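Local coordinates for CurJ (PDB 5TZ6), which probably catalyses a vinylogous dehydration in curacin biosynthesis, as the dehydratase domain of a polyketide synthase module, here an inactive variant with a hydroxy-enoic acid bound, at residues L8-N13 with T208-L213; H54-L59 with L213-V218; A67-Q72 with F248-S253; Y29-N34 with Q87-V92. The protein carries 1 engineered substitution. One frame throughout, in Å; residues are numbered along the deposited sequence.

Interaction 1 of 4, residues L8-N13 with T208-L213; sequences LHPLIN and TTKYQL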
loop_
_atom_site.group_PDB
_atom_site.type_symbol
_atom_site.label_atom_id
_atom_site.label_comp_id
_atom_site.label_asym_id
_atom_site.label_seq_id
_atom_site.Cartn_x
_atom_site.Cartn_y
_atom_site.Cartn_z
ATOM N N LEU A 8 8.689 -3.111 6.727
ATOM C CA LEU A 8 9.078 -1.765 7.137
ATOM C C LEU A 8 9.296 -1.688 8.642
ATOM O O LEU A 8 10.185 -0.965 9.109
ATOM C CB LEU A 8 8.019 -0.750 6.699
ATOM C CG LEU A 8 7.651 -0.737 5.213
ATOM C CD1 LEU A 8 6.561 0.288 4.928
ATOM C CD2 LEU A 8 8.880 -0.474 4.350
ATOM N N HIS A 9 8.509 -2.440 9.410
ATOM C CA HIS A 9 8.530 -2.424 10.862
ATOM C C HIS A 9 7.836 -3.704 11.287
ATOM O O HIS A 9 6.831 -4.071 10.665
ATOM C CB HIS A 9 7.802 -1.189 11.412
ATOM C CG HIS A 9 8.027 -0.939 12.874
ATOM N ND1 HIS A 9 7.478 -1.728 13.862
ATOM C CD2 HIS A 9 8.725 0.030 13.513
ATOM C CE1 HIS A 9 7.837 -1.263 15.046
ATOM N NE2 HIS A 9 8.594 -0.197 14.861
ATOM N N PRO A 10 8.326 -4.411 12.309
ATOM C CA PRO A 10 7.714 -5.704 12.662
ATOM C C PRO A 10 6.196 -5.631 12.790
ATOM O O PRO A 10 5.507 -6.648 12.668
ATOM C CB PRO A 10 8.383 -6.068 14.000
ATOM C CG PRO A 10 9.183 -4.846 14.419
ATOM C CD PRO A 10 9.484 -4.090 13.161
ATOM N N LEU A 11 5.664 -4.429 13.009
ATOM C CA LEU A 11 4.231 -4.218 13.149
ATOM C C LEU A 11 3.575 -3.664 11.890
ATOM O O LEU A 11 2.351 -3.509 11.868
ATOM C CB LEU A 11 3.959 -3.260 14.311
ATOM C CG LEU A 11 4.268 -3.771 15.712
ATOM C CD1 LEU A 11 4.007 -2.676 16.729
ATOM C CD2 LEU A 11 3.447 -5.019 16.024
ATOM N N ILE A 12 4.345 -3.362 10.847
ATOM C CA ILE A 12 3.823 -2.653 9.683
ATOM C C ILE A 12 4.382 -3.310 8.431
ATOM O O ILE A 12 5.599 -3.300 8.212
ATOM C CB ILE A 12 4.178 -1.156 9.709
ATOM C CG1 ILE A 12 3.422 -0.461 10.841
ATOM C CG2 ILE A 12 3.868 -0.507 8.367
ATOM C CD1 ILE A 12 3.802 0.987 11.024
ATOM N N ASN A 13 3.501 -3.868 7.602
ATOM C CA ASN A 13 3.972 -4.541 6.399
ATOM C C ASN A 13 4.272 -3.550 5.281
ATOM O O ASN A 13 5.353 -3.592 4.685
ATOM C CB ASN A 13 2.951 -5.587 5.949
ATOM C CG ASN A 13 2.895 -6.786 6.887
ATOM O OD1 ASN A 13 2.301 -6.722 7.967
ATOM N ND2 ASN A 13 3.531 -7.883 6.483
ATOM N N THR A 208 12.842 -6.713 20.580
ATOM C CA THR A 208 12.522 -5.381 21.087
ATOM C C THR A 208 13.380 -4.285 20.462
ATOM O O THR A 208 13.087 -3.100 20.669
ATOM C CB THR A 208 12.673 -5.336 22.612
ATOM O OG1 THR A 208 13.862 -6.032 23.001
ATOM C CG2 THR A 208 11.474 -5.989 23.287
ATOM N N THR A 209 14.429 -4.643 19.714
ATOM C CA THR A 209 15.316 -3.634 19.150
ATOM C C THR A 209 14.668 -2.902 17.984
ATOM O O THR A 209 14.916 -1.706 17.794
ATOM C CB THR A 209 16.630 -4.275 18.704
ATOM O OG1 THR A 209 17.681 -3.869 19.590
ATOM C CG2 THR A 209 16.974 -3.867 17.276
ATOM N N LYS A 210 13.839 -3.594 17.200
ATOM C CA LYS A 210 13.175 -2.958 16.070
ATOM C C LYS A 210 11.940 -2.172 16.485
ATOM O O LYS A 210 11.483 -1.316 15.721
ATOM C CB LYS A 210 12.785 -4.012 15.028
ATOM C CG LYS A 210 13.622 -3.989 13.754
ATOM C CD LYS A 210 15.011 -4.560 13.982
ATOM C CE LYS A 210 15.723 -4.815 12.662
ATOM N NZ LYS A 210 15.734 -3.613 11.782
ATOM N N TYR A 211 11.402 -2.437 17.672
ATOM C CA TYR A 211 10.245 -1.708 18.168
ATOM C C TYR A 211 10.673 -0.417 18.853
ATOM O O TYR A 211 11.709 -0.366 19.521
ATOM C CB TYR A 211 9.461 -2.558 19.168
ATOM C CG TYR A 211 8.713 -3.745 18.599
ATOM C CD1 TYR A 211 9.337 -4.975 18.447
ATOM C CD2 TYR A 211 7.368 -3.648 18.257
ATOM C CE1 TYR A 211 8.650 -6.071 17.947
ATOM C CE2 TYR A 211 6.674 -4.740 17.753
ATOM C CZ TYR A 211 7.320 -5.948 17.602
ATOM O OH TYR A 211 6.640 -7.039 17.105
ATOM N N GLN A 212 9.862 0.629 18.693
ATOM C CA GLN A 212 9.984 1.784 19.577
ATOM C C GLN A 212 9.626 1.395 21.010
ATOM O O GLN A 212 10.445 1.518 21.927
ATOM C CB GLN A 212 9.098 2.935 19.088
ATOM C CG GLN A 212 9.629 3.689 17.874
ATOM C CD GLN A 212 9.806 2.808 16.657
ATOM O OE1 GLN A 212 8.867 2.151 16.214
ATOM N NE2 GLN A 212 11.015 2.794 16.104
ATOM N N LEU A 213 8.392 0.937 21.214
ATOM C CA LEU A 213 7.945 0.359 22.476
ATOM C C LEU A 213 7.124 -0.876 22.158
ATOM O O LEU A 213 6.081 -0.776 21.504
ATOM C CB LEU A 213 7.113 1.344 23.302
ATOM C CG LEU A 213 7.818 2.504 23.992
ATOM C CD1 LEU A 213 6.830 3.246 24.870
ATOM C CD2 LEU A 213 8.999 2.001 24.811
#

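Interaction 2 of 4, residues H54-L59 with L213-V218; sequences HISLLL and LHPTLV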
loop_
_atom_site.group_PDB
_atom_site.type_symbol
_atom_site.label_atom_id
_atom_site.label_comp_id
_atom_site.label_asym_id
_atom_site.label_seq_id
_atom_site.Cartn_x
_atom_site.Cartn_y
_atom_site.Cartn_z
ATOM N N HIS A 54 -2.172 -0.910 19.782
ATOM C CA HIS A 54 -2.395 0.148 18.800
ATOM C C HIS A 54 -1.508 1.358 19.065
ATOM O O HIS A 54 -1.092 2.038 18.119
ATOM C CB HIS A 54 -3.871 0.539 18.783
ATOM C CG HIS A 54 -4.782 -0.619 18.525
ATOM N ND1 HIS A 54 -5.649 -1.112 19.476
ATOM C CD2 HIS A 54 -4.926 -1.412 17.436
ATOM C CE1 HIS A 54 -6.303 -2.147 18.977
ATOM N NE2 HIS A 54 -5.881 -2.350 17.741
ATOM N N ILE A 55 -1.200 1.637 20.335
ATOM C CA ILE A 55 -0.255 2.709 20.642
ATOM C C ILE A 55 1.120 2.383 20.070
ATOM O O ILE A 55 1.752 3.211 19.400
ATOM C CB ILE A 55 -0.200 2.954 22.160
ATOM C CG1 ILE A 55 -1.581 3.393 22.666
ATOM C CG2 ILE A 55 0.915 3.929 22.517
ATOM C CD1 ILE A 55 -1.557 4.108 23.990
ATOM N N SER A 56 1.602 1.166 20.319
ATOM C CA SER A 56 2.883 0.753 19.752
ATOM C C SER A 56 2.864 0.833 18.223
ATOM O O SER A 56 3.849 1.253 17.595
ATOM C CB SER A 56 3.215 -0.658 20.249
ATOM O OG SER A 56 4.305 -1.223 19.553
ATOM N N LEU A 57 1.727 0.491 17.611
ATOM C CA LEU A 57 1.595 0.554 16.157
ATOM C C LEU A 57 1.698 1.989 15.653
ATOM O O LEU A 57 2.335 2.255 14.620
ATOM C CB LEU A 57 0.269 -0.076 15.736
ATOM C CG LEU A 57 -0.075 -0.171 14.250
ATOM C CD1 LEU A 57 0.974 -0.968 13.502
ATOM C CD2 LEU A 57 -1.445 -0.813 14.082
ATOM N N LEU A 58 1.084 2.933 16.371
ATOM C CA LEU A 58 1.185 4.324 15.943
ATOM C C LEU A 58 2.599 4.852 16.137
ATOM O O LEU A 58 3.087 5.629 15.314
ATOM C CB LEU A 58 0.168 5.184 16.681
ATOM C CG LEU A 58 -1.240 4.927 16.138
ATOM C CD1 LEU A 58 -2.305 5.172 17.195
ATOM C CD2 LEU A 58 -1.484 5.782 14.902
ATOM N N LEU A 59 3.281 4.445 17.210
ATOM C CA LEU A 59 4.686 4.823 17.318
ATOM C C LEU A 59 5.475 4.322 16.116
ATOM O O LEU A 59 6.351 5.030 15.601
ATOM C CB LEU A 59 5.295 4.304 18.622
ATOM C CG LEU A 59 4.731 4.901 19.915
ATOM C CD1 LEU A 59 5.527 4.426 21.126
ATOM C CD2 LEU A 59 4.697 6.413 19.851
ATOM N N LEU A 213 8.392 0.937 21.214
ATOM C CA LEU A 213 7.945 0.359 22.476
ATOM C C LEU A 213 7.124 -0.876 22.158
ATOM O O LEU A 213 6.081 -0.776 21.504
ATOM C CB LEU A 213 7.113 1.344 23.302
ATOM C CG LEU A 213 7.818 2.504 23.992
ATOM C CD1 LEU A 213 6.830 3.246 24.870
ATOM C CD2 LEU A 213 8.999 2.001 24.811
ATOM N N HIS A 214 7.596 -2.030 22.610
ATOM C CA HIS A 214 6.903 -3.275 22.335
ATOM C C HIS A 214 5.469 -3.199 22.850
ATOM O O HIS A 214 5.222 -2.639 23.927
ATOM C CB HIS A 214 7.637 -4.446 22.986
ATOM C CG HIS A 214 7.295 -5.779 22.394
ATOM N ND1 HIS A 214 6.161 -6.479 22.742
ATOM C CD2 HIS A 214 7.944 -6.543 21.481
ATOM C CE1 HIS A 214 6.121 -7.614 22.066
ATOM N NE2 HIS A 214 7.193 -7.678 21.294
ATOM N N PRO A 215 4.494 -3.701 22.096
ATOM C CA PRO A 215 3.111 -3.676 22.601
ATOM C C PRO A 215 2.998 -4.180 24.031
ATOM O O PRO A 215 2.289 -3.566 24.842
ATOM C CB PRO A 215 2.358 -4.571 21.610
ATOM C CG PRO A 215 3.183 -4.559 20.356
ATOM C CD PRO A 215 4.611 -4.317 20.763
ATOM N N THR A 216 3.707 -5.264 24.373
ATOM C CA THR A 216 3.581 -5.845 25.707
ATOM C C THR A 216 4.152 -4.930 26.782
ATOM O O THR A 216 3.698 -4.971 27.932
ATOM C CB THR A 216 4.265 -7.215 25.768
ATOM O OG1 THR A 216 5.658 -7.092 25.444
ATOM C CG2 THR A 216 3.604 -8.189 24.802
ATOM N N LEU A 217 5.140 -4.101 26.439
ATOM C CA LEU A 217 5.663 -3.151 27.418
ATOM C C LEU A 217 4.647 -2.051 27.713
ATOM O O LEU A 217 4.404 -1.710 28.881
ATOM C CB LEU A 217 6.976 -2.558 26.906
ATOM C CG LEU A 217 7.603 -1.456 27.754
ATOM C CD1 LEU A 217 7.824 -1.939 29.182
ATOM C CD2 LEU A 217 8.907 -0.994 27.126
ATOM N N VAL A 218 4.022 -1.508 26.666
ATOM C CA VAL A 218 2.960 -0.521 26.848
ATOM C C VAL A 218 1.836 -1.104 27.693
ATOM O O VAL A 218 1.349 -0.470 28.649
ATOM C CB VAL A 218 2.450 -0.041 25.476
ATOM C CG1 VAL A 218 1.295 0.942 25.635
ATOM C CG2 VAL A 218 3.592 0.598 24.693
#

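Interaction 3 of 4, residues A67-Q72 with F248-S253; sequences AATECQ and FTFYNS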
loop_
_atom_site.group_PDB
_atom_site.type_symbol
_atom_site.label_atom_id
_atom_site.label_comp_id
_atom_site.label_asym_id
_atom_site.label_seq_id
_atom_site.Cartn_x
_atom_site.Cartn_y
_atom_site.Cartn_z
ATOM N N ALA A 67 10.850 12.739 11.010
ATOM C CA ALA A 67 12.302 12.607 11.059
ATOM C C ALA A 67 12.825 12.468 12.484
ATOM O O ALA A 67 13.866 11.835 12.696
ATOM C CB ALA A 67 12.963 13.802 10.370
ATOM N N ALA A 68 12.126 13.036 13.462
ATOM C CA ALA A 68 12.544 13.011 14.856
ATOM C C ALA A 68 12.069 11.735 15.554
ATOM O O ALA A 68 11.234 10.981 15.047
ATOM C CB ALA A 68 12.027 14.250 15.589
ATOM N N THR A 69 12.622 11.498 16.744
ATOM C CA THR A 69 12.333 10.304 17.529
ATOM C C THR A 69 11.253 10.527 18.582
ATOM O O THR A 69 10.454 9.621 18.840
ATOM C CB THR A 69 13.608 9.793 18.215
ATOM O OG1 THR A 69 13.297 8.642 19.009
ATOM C CG2 THR A 69 14.194 10.862 19.116
ATOM N N GLU A 70 11.221 11.703 19.210
ATOM C CA GLU A 70 10.210 12.002 20.216
ATOM C C GLU A 70 8.895 12.352 19.532
ATOM O O GLU A 70 8.871 13.161 18.599
ATOM C CB GLU A 70 10.645 13.173 21.101
ATOM C CG GLU A 70 11.881 12.930 21.959
ATOM C CD GLU A 70 13.177 13.279 21.246
ATOM O OE1 GLU A 70 13.124 13.900 20.162
ATOM O OE2 GLU A 70 14.254 12.934 21.778
ATOM N N CYS A 71 7.803 11.749 19.987
ATOM C CA CYS A 71 6.503 12.127 19.459
ATOM C C CYS A 71 5.431 11.891 20.514
ATOM O O CYS A 71 5.674 11.291 21.564
ATOM C CB CYS A 71 6.190 11.379 18.164
ATOM S SG CYS A 71 5.706 9.700 18.422
ATOM N N GLN A 72 4.232 12.374 20.217
ATOM C CA GLN A 72 3.143 12.366 21.176
ATOM C C GLN A 72 1.840 12.032 20.473
ATOM O O GLN A 72 1.603 12.452 19.332
ATOM C CB GLN A 72 3.016 13.712 21.895
ATOM C CG GLN A 72 2.724 14.878 20.975
ATOM C CD GLN A 72 2.700 16.204 21.710
ATOM O OE1 GLN A 72 3.163 16.307 22.847
ATOM N NE2 GLN A 72 2.168 17.232 21.057
ATOM N N PHE A 248 0.171 10.656 25.367
ATOM C CA PHE A 248 1.210 9.641 25.476
ATOM C C PHE A 248 2.442 10.124 24.717
ATOM O O PHE A 248 2.382 10.333 23.504
ATOM C CB PHE A 248 0.715 8.311 24.905
ATOM C CG PHE A 248 1.678 7.171 25.086
ATOM C CD1 PHE A 248 2.866 7.124 24.377
ATOM C CD2 PHE A 248 1.375 6.127 25.945
ATOM C CE1 PHE A 248 3.746 6.075 24.541
ATOM C CE2 PHE A 248 2.249 5.068 26.111
ATOM C CZ PHE A 248 3.439 5.044 25.407
ATOM N N THR A 249 3.565 10.256 25.409
ATOM C CA THR A 249 4.793 10.745 24.802
ATOM C C THR A 249 5.849 9.649 24.801
ATOM O O THR A 249 6.149 9.060 25.847
ATOM C CB THR A 249 5.318 11.988 25.525
ATOM O OG1 THR A 249 4.277 12.966 25.610
ATOM C CG2 THR A 249 6.510 12.579 24.775
ATOM N N PHE A 250 6.385 9.374 23.618
ATOM C CA PHE A 250 7.523 8.492 23.427
ATOM C C PHE A 250 8.758 9.355 23.199
ATOM O O PHE A 250 8.790 10.163 22.263
ATOM C CB PHE A 250 7.285 7.560 22.241
ATOM C CG PHE A 250 8.493 6.763 21.831
ATOM C CD1 PHE A 250 8.948 5.697 22.600
ATOM C CD2 PHE A 250 9.178 7.083 20.670
ATOM C CE1 PHE A 250 10.063 4.965 22.205
ATOM C CE2 PHE A 250 10.295 6.359 20.275
ATOM C CZ PHE A 250 10.737 5.300 21.045
ATOM N N TYR A 251 9.763 9.189 24.059
ATOM C CA TYR A 251 11.009 9.948 23.985
ATOM C C TYR A 251 12.094 9.193 23.222
ATOM O O TYR A 251 12.621 9.698 22.228
ATOM C CB TYR A 251 11.481 10.307 25.400
ATOM C CG TYR A 251 10.502 11.191 26.133
ATOM C CD1 TYR A 251 10.540 12.571 25.984
ATOM C CD2 TYR A 251 9.519 10.647 26.948
ATOM C CE1 TYR A 251 9.640 13.386 26.640
ATOM C CE2 TYR A 251 8.610 11.455 27.611
ATOM C CZ TYR A 251 8.676 12.821 27.454
ATOM O OH TYR A 251 7.778 13.629 28.107
ATOM N N ASN A 252 12.446 7.993 23.674
ATOM C CA ASN A 252 13.437 7.176 22.986
ATOM C C ASN A 252 13.320 5.737 23.468
ATOM O O ASN A 252 12.867 5.481 24.586
ATOM C CB ASN A 252 14.860 7.707 23.210
ATOM C CG ASN A 252 15.230 7.791 24.680
ATOM O OD1 ASN A 252 15.259 8.878 25.260
ATOM N ND2 ASN A 252 15.509 6.643 25.291
ATOM N N SER A 253 13.736 4.805 22.616
ATOM C CA SER A 253 13.667 3.391 22.954
ATOM C C SER A 253 14.880 2.993 23.789
ATOM O O SER A 253 15.980 3.525 23.619
ATOM C CB SER A 253 13.588 2.539 21.686
ATOM O OG SER A 253 12.941 1.303 21.939
#

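Interaction 4 of 4, residues Y29-N34 with Q87-V92; sequences YFSTEN and QGVRTV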
loop_
_atom_site.group_PDB
_atom_site.type_symbol
_atom_site.label_atom_id
_atom_site.label_comp_id
_atom_site.label_asym_id
_atom_site.label_seq_id
_atom_site.Cartn_x
_atom_site.Cartn_y
_atom_site.Cartn_z
ATOM N N TYR A 29 -0.738 -7.046 8.849
ATOM C CA TYR A 29 -1.546 -8.267 8.844
ATOM C C TYR A 29 -1.450 -8.923 10.218
ATOM O O TYR A 29 -0.446 -9.564 10.545
ATOM C CB TYR A 29 -1.095 -9.203 7.729
ATOM C CG TYR A 29 -1.138 -8.544 6.372
ATOM C CD1 TYR A 29 -2.344 -8.154 5.804
ATOM C CD2 TYR A 29 0.029 -8.303 5.661
ATOM C CE1 TYR A 29 -2.386 -7.540 4.563
ATOM C CE2 TYR A 29 -0.002 -7.692 4.424
ATOM C CZ TYR A 29 -1.210 -7.313 3.879
ATOM O OH TYR A 29 -1.235 -6.703 2.642
ATOM N N PHE A 30 -2.511 -8.783 11.008
ATOM C CA PHE A 30 -2.505 -9.200 12.406
ATOM C C PHE A 30 -2.978 -10.644 12.529
ATOM O O PHE A 30 -4.093 -10.984 12.106
ATOM C CB PHE A 30 -3.377 -8.267 13.245
ATOM C CG PHE A 30 -2.636 -7.078 13.794
ATOM C CD1 PHE A 30 -1.898 -6.262 12.962
ATOM C CD2 PHE A 30 -2.692 -6.771 15.139
ATOM C CE1 PHE A 30 -1.217 -5.169 13.463
ATOM C CE2 PHE A 30 -2.020 -5.679 15.648
ATOM C CZ PHE A 30 -1.281 -4.875 14.807
ATOM N N SER A 31 -2.121 -11.483 13.106
ATOM C CA SER A 31 -2.396 -12.895 13.324
ATOM C C SER A 31 -1.362 -13.430 14.300
ATOM O O SER A 31 -0.301 -12.829 14.498
ATOM C CB SER A 31 -2.355 -13.691 12.017
ATOM O OG SER A 31 -1.024 -13.813 11.544
ATOM N N THR A 32 -1.687 -14.572 14.911
ATOM C CA THR A 32 -0.771 -15.176 15.871
ATOM C C THR A 32 0.512 -15.644 15.197
ATOM O O THR A 32 1.577 -15.644 15.826
ATOM C CB THR A 32 -1.450 -16.336 16.597
ATOM O OG1 THR A 32 -1.980 -17.258 15.637
ATOM C CG2 THR A 32 -2.574 -15.826 17.485
ATOM N N GLU A 33 0.435 -16.047 13.927
ATOM C CA GLU A 33 1.640 -16.472 13.222
ATOM C C GLU A 33 2.567 -15.293 12.936
ATOM O O GLU A 33 3.788 -15.408 13.103
ATOM C CB GLU A 33 1.262 -17.189 11.927
ATOM C CG GLU A 33 2.451 -17.542 11.047
ATOM C CD GLU A 33 2.084 -18.496 9.927
ATOM O OE1 GLU A 33 1.102 -19.252 10.089
ATOM O OE2 GLU A 33 2.777 -18.492 8.886
ATOM N N ASN A 34 2.016 -14.153 12.510
ATOM C CA ASN A 34 2.858 -12.992 12.234
ATOM C C ASN A 34 3.336 -12.328 13.517
ATOM O O ASN A 34 4.471 -11.844 13.582
ATOM C CB ASN A 34 2.107 -11.972 11.382
ATOM C CG ASN A 34 1.694 -12.528 10.046
ATOM O OD1 ASN A 34 2.187 -13.571 9.617
ATOM N ND2 ASN A 34 0.785 -11.835 9.374
ATOM N N GLN A 87 -6.729 -18.949 14.355
ATOM C CA GLN A 87 -5.998 -19.097 13.104
ATOM C C GLN A 87 -6.447 -18.091 12.048
ATOM O O GLN A 87 -6.200 -18.292 10.856
ATOM C CB GLN A 87 -6.129 -20.529 12.572
ATOM C CG GLN A 87 -5.193 -21.514 13.252
ATOM C CD GLN A 87 -5.244 -22.896 12.634
ATOM O OE1 GLN A 87 -4.533 -23.188 11.673
ATOM N NE2 GLN A 87 -6.086 -23.761 13.192
ATOM N N GLY A 88 -7.114 -17.009 12.467
ATOM C CA GLY A 88 -7.548 -15.982 11.544
ATOM C C GLY A 88 -6.558 -14.835 11.444
ATOM O O GLY A 88 -5.682 -14.661 12.287
ATOM N N VAL A 89 -6.702 -14.041 10.385
ATOM C CA VAL A 89 -5.823 -12.901 10.151
ATOM C C VAL A 89 -6.683 -11.707 9.757
ATOM O O VAL A 89 -7.473 -11.790 8.811
ATOM C CB VAL A 89 -4.762 -13.188 9.072
ATOM C CG1 VAL A 89 -5.419 -13.581 7.763
ATOM C CG2 VAL A 89 -3.863 -11.981 8.883
ATOM N N ARG A 90 -6.539 -10.605 10.487
ATOM C CA ARG A 90 -7.257 -9.367 10.215
ATOM C C ARG A 90 -6.302 -8.345 9.613
ATOM O O ARG A 90 -5.202 -8.141 10.136
ATOM C CB ARG A 90 -7.880 -8.805 11.494
ATOM C CG ARG A 90 -8.956 -9.676 12.103
ATOM C CD ARG A 90 -10.309 -9.421 11.470
ATOM N NE ARG A 90 -10.735 -8.038 11.657
ATOM C CZ ARG A 90 -12.003 -7.637 11.618
ATOM N NH1 ARG A 90 -12.970 -8.521 11.409
ATOM N NH2 ARG A 90 -12.308 -6.357 11.796
ATOM N N THR A 91 -6.714 -7.723 8.507
ATOM C CA THR A 91 -5.966 -6.590 7.974
ATOM C C THR A 91 -6.213 -5.353 8.828
ATOM O O THR A 91 -7.361 -4.973 9.078
ATOM C CB THR A 91 -6.352 -6.307 6.521
ATOM O OG1 THR A 91 -6.041 -7.444 5.708
ATOM C CG2 THR A 91 -5.579 -5.102 5.996
ATOM N N VAL A 92 -5.128 -4.716 9.258
ATOM C CA VAL A 92 -5.173 -3.526 10.096
ATOM C C VAL A 92 -4.487 -2.388 9.363
ATOM O O VAL A 92 -3.372 -2.553 8.851
ATOM C CB VAL A 92 -4.503 -3.769 11.458
ATOM C CG1 VAL A 92 -4.476 -2.485 12.266
ATOM C CG2 VAL A 92 -5.239 -4.860 12.206
HETATM O O HOH W 1 -4.354 -15.926 14.275
#

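Interaction 1 of 4, residues L8-N13 with T208-L213
His9 sends its imidazole across to Gln212 by placing CG opposite its own backbone N (chi1 -168°). Gln212 answers with a side chain that starts beside its backbone N (chi1 -76°) and bends at the next bond, which brings the amide oxygen round to the ring. His9 NE2 donates to Gln212 OE1 at 2.7 Å. The bond is short but bent, with 137° at the hydrogen. OE1 meets the ring edge somewhat tilted from its plane, and the amide plane is turned about halfway against the ring.

Tyr211 fills the rest of the contact. His9 directs its edge toward the face of this ring in an offset edge-to-face pair, with centroids 5.7 Å apart. Pro10 lies over the same face as a CH-pi partner, its CG 3.9 Å from the Tyr211 centroid. Leu11 crosses the tyrosine at about a right angle, its CD2 in the ring plane at the edge, and its CG is 3.3 Å from Tyr211 CE2. Pro10 also reaches the foot of the lysine, CG to Lys210 CB being 3.7 Å. Replacing Tyr211 with an alanine would probably leave Pro10 and the His9 edge without their aromatic face and open a gap beside Leu11.

His9 to Ile12 form a type I turn, closed by Ile12 N to His9 O at 2.6 Å. The turn presents His9, Pro10 and Leu11 together. Leu11 and His9 also touch helix 51-65. The contact thus ties the N-terminal loop to the loop entering helix 215-223, consistent with the double hotdog fold of polyketide synthase dehydratases.

Interaction 2 of 4, residues H54-L59 with L213-V218
Ser56 and the backbone of Leu213 make the tight part of this contact. Ser56 OG donates to Leu213 O at 2.7 Å. The hydroxyl meets the carbonyl close to head-on, at a C=O...O angle of 159° and slightly tilted from the carbonyl plane. CB already points toward the other segment, and with OG opposite the backbone N (chi1 169°) the hydroxyl is set against Leu213 O. Pro215 closes in beside it, with CD 3.3 Å from Ser56 OG. The CA atoms of Ser56 and Pro215 are 5.3 Å apart, so helix 51-65 lies close against the start of helix 215-223.

That start is capped. His214 is the N-cap residue, and its ND1 accepts from Thr216 N at 3.2 Å, with the donor near the ring plane. In the double hotdog fold each half wraps a sheet about a central helix, and this contact joins helix 51-65 of one half to helix 215-223 of the other. The second helix carries Asp219, which lines the ligand pocket.

The packing is looser on the aliphatic side. Leu59 CD1 only reaches Leu213 CB at 4.1 Å, and Ile55 CB stands 4.3 Å from Val218 CG1. This side does not face solvent: all the touching residues are buried. Leu213 and Leu59 both continue onto Phe250, while Ile55 also meets Ile245 and Ile73.

Interaction 3 of 4, residues A67-Q72 with F248-S253
Strands 71-77 and 239-250 pair antiparallel here, at the seam where the two hotdog halves of the dehydratase fold join their sheets. Cys71 and Phe250 form a hydrogen-bonded pair. Cys71 N donates to Phe250 O at 2.9 Å, in the carbonyl plane. Phe250 N donates back to Cys71 O, also at 2.9 Å and nearly in line with the carbonyl. Gln72 and Thr249 follow as a non-hydrogen-bonded pair with CA atoms 4.3 Å apart. A CA-H...O contact helps here, with Gln72 CA 3.2 Å from Phe248 O.

The side chains divide between two faces. Cys71 and Phe250 share the face that packs on Leu59 of helix 51-65. Gln72 and Thr249 share the other. Their side chains barely meet, and Gln72 instead gives its NE2 to Ser140 on the adjoining strand.

Beyond the paired residues the contact runs on through the loop. Glu70 stands beside Tyr251 rather than pairing with it, with CG beside its backbone N (chi1 -64°), which leaves CG 3.3 Å from Tyr251 O. The Tyr251 hydroxyl bonds to Glu145. Thr69 holds OG1 opposite its backbone N (chi1 178°), which turns the hydroxyl toward Tyr251. The bond from Thr69 OG1 to Tyr251 O is weak, at 3.5 Å. At the same corner, Thr69 O meets the edge of the Phe250 ring, 3.4 Å from CD2.

Interaction 4 of 4, residues Y29-N34 with Q87-V92
Residues 29-30 and 90-91 run antiparallel, with Phe30 and Arg90 as a hydrogen-bonded pair and Tyr29 and Thr91 as a non-hydrogen-bonded one. Phe30 N donates to Arg90 O at 2.9 Å, and Arg90 N returns a bond to Phe30 O at 3.0 Å.

Val92 lies over one face of the Phe30 ring. Its CG2 is 4.0 Å from the ring centroid, a CH-pi contact. With CG1 opposite the backbone N (chi1 176°), CG2 is the methyl left to face the ring. Phe30 also meets Leu57 of helix 51-65. An alanine in place of Phe30 would probably strip Val92 of this cover and open a gap against Leu57.

On the sheet side opposite Phe30 and Arg90, Tyr29 and Thr91 lie side by side, with Thr91 OG1 at the tyrosine edge, 3.8 Å from CD1. That hydroxyl bonds to Asp112. A water accepts from Thr32 N and donates to Gly88 O at 2.7 Å. Asn34 folds the loop back, with ND2 donating to Tyr29 O at 2.8 Å. Ser31 OG accepts from Asn34 N in an ST motif. The strands form part of the antiparallel sheet that wraps helix 51-65, as in a hotdog fold.

Along the chain the first segments come in the order 8-13, 29-34, 54-59 and 67-72. Then 87-92, 208-213, 213-218 and 248-253 follow. Interactions 1, 2 and 3 each join an early segment to a late one, so they bring the two hotdog halves together. Interaction 4 stays within the first half. Interactions 1 and 2 share Leu213, and their centres are about 9 Å apart. Leu213 also packs on Phe250 of interaction 3, and Ser253 bonds back to the backbone of Gln212. Leu57 of helix 51-65 touches Phe30 and Val92 of interaction 4. Interactions 3 and 4 are farthest apart, with centres about 27 Å apart. The helix connects them across the core.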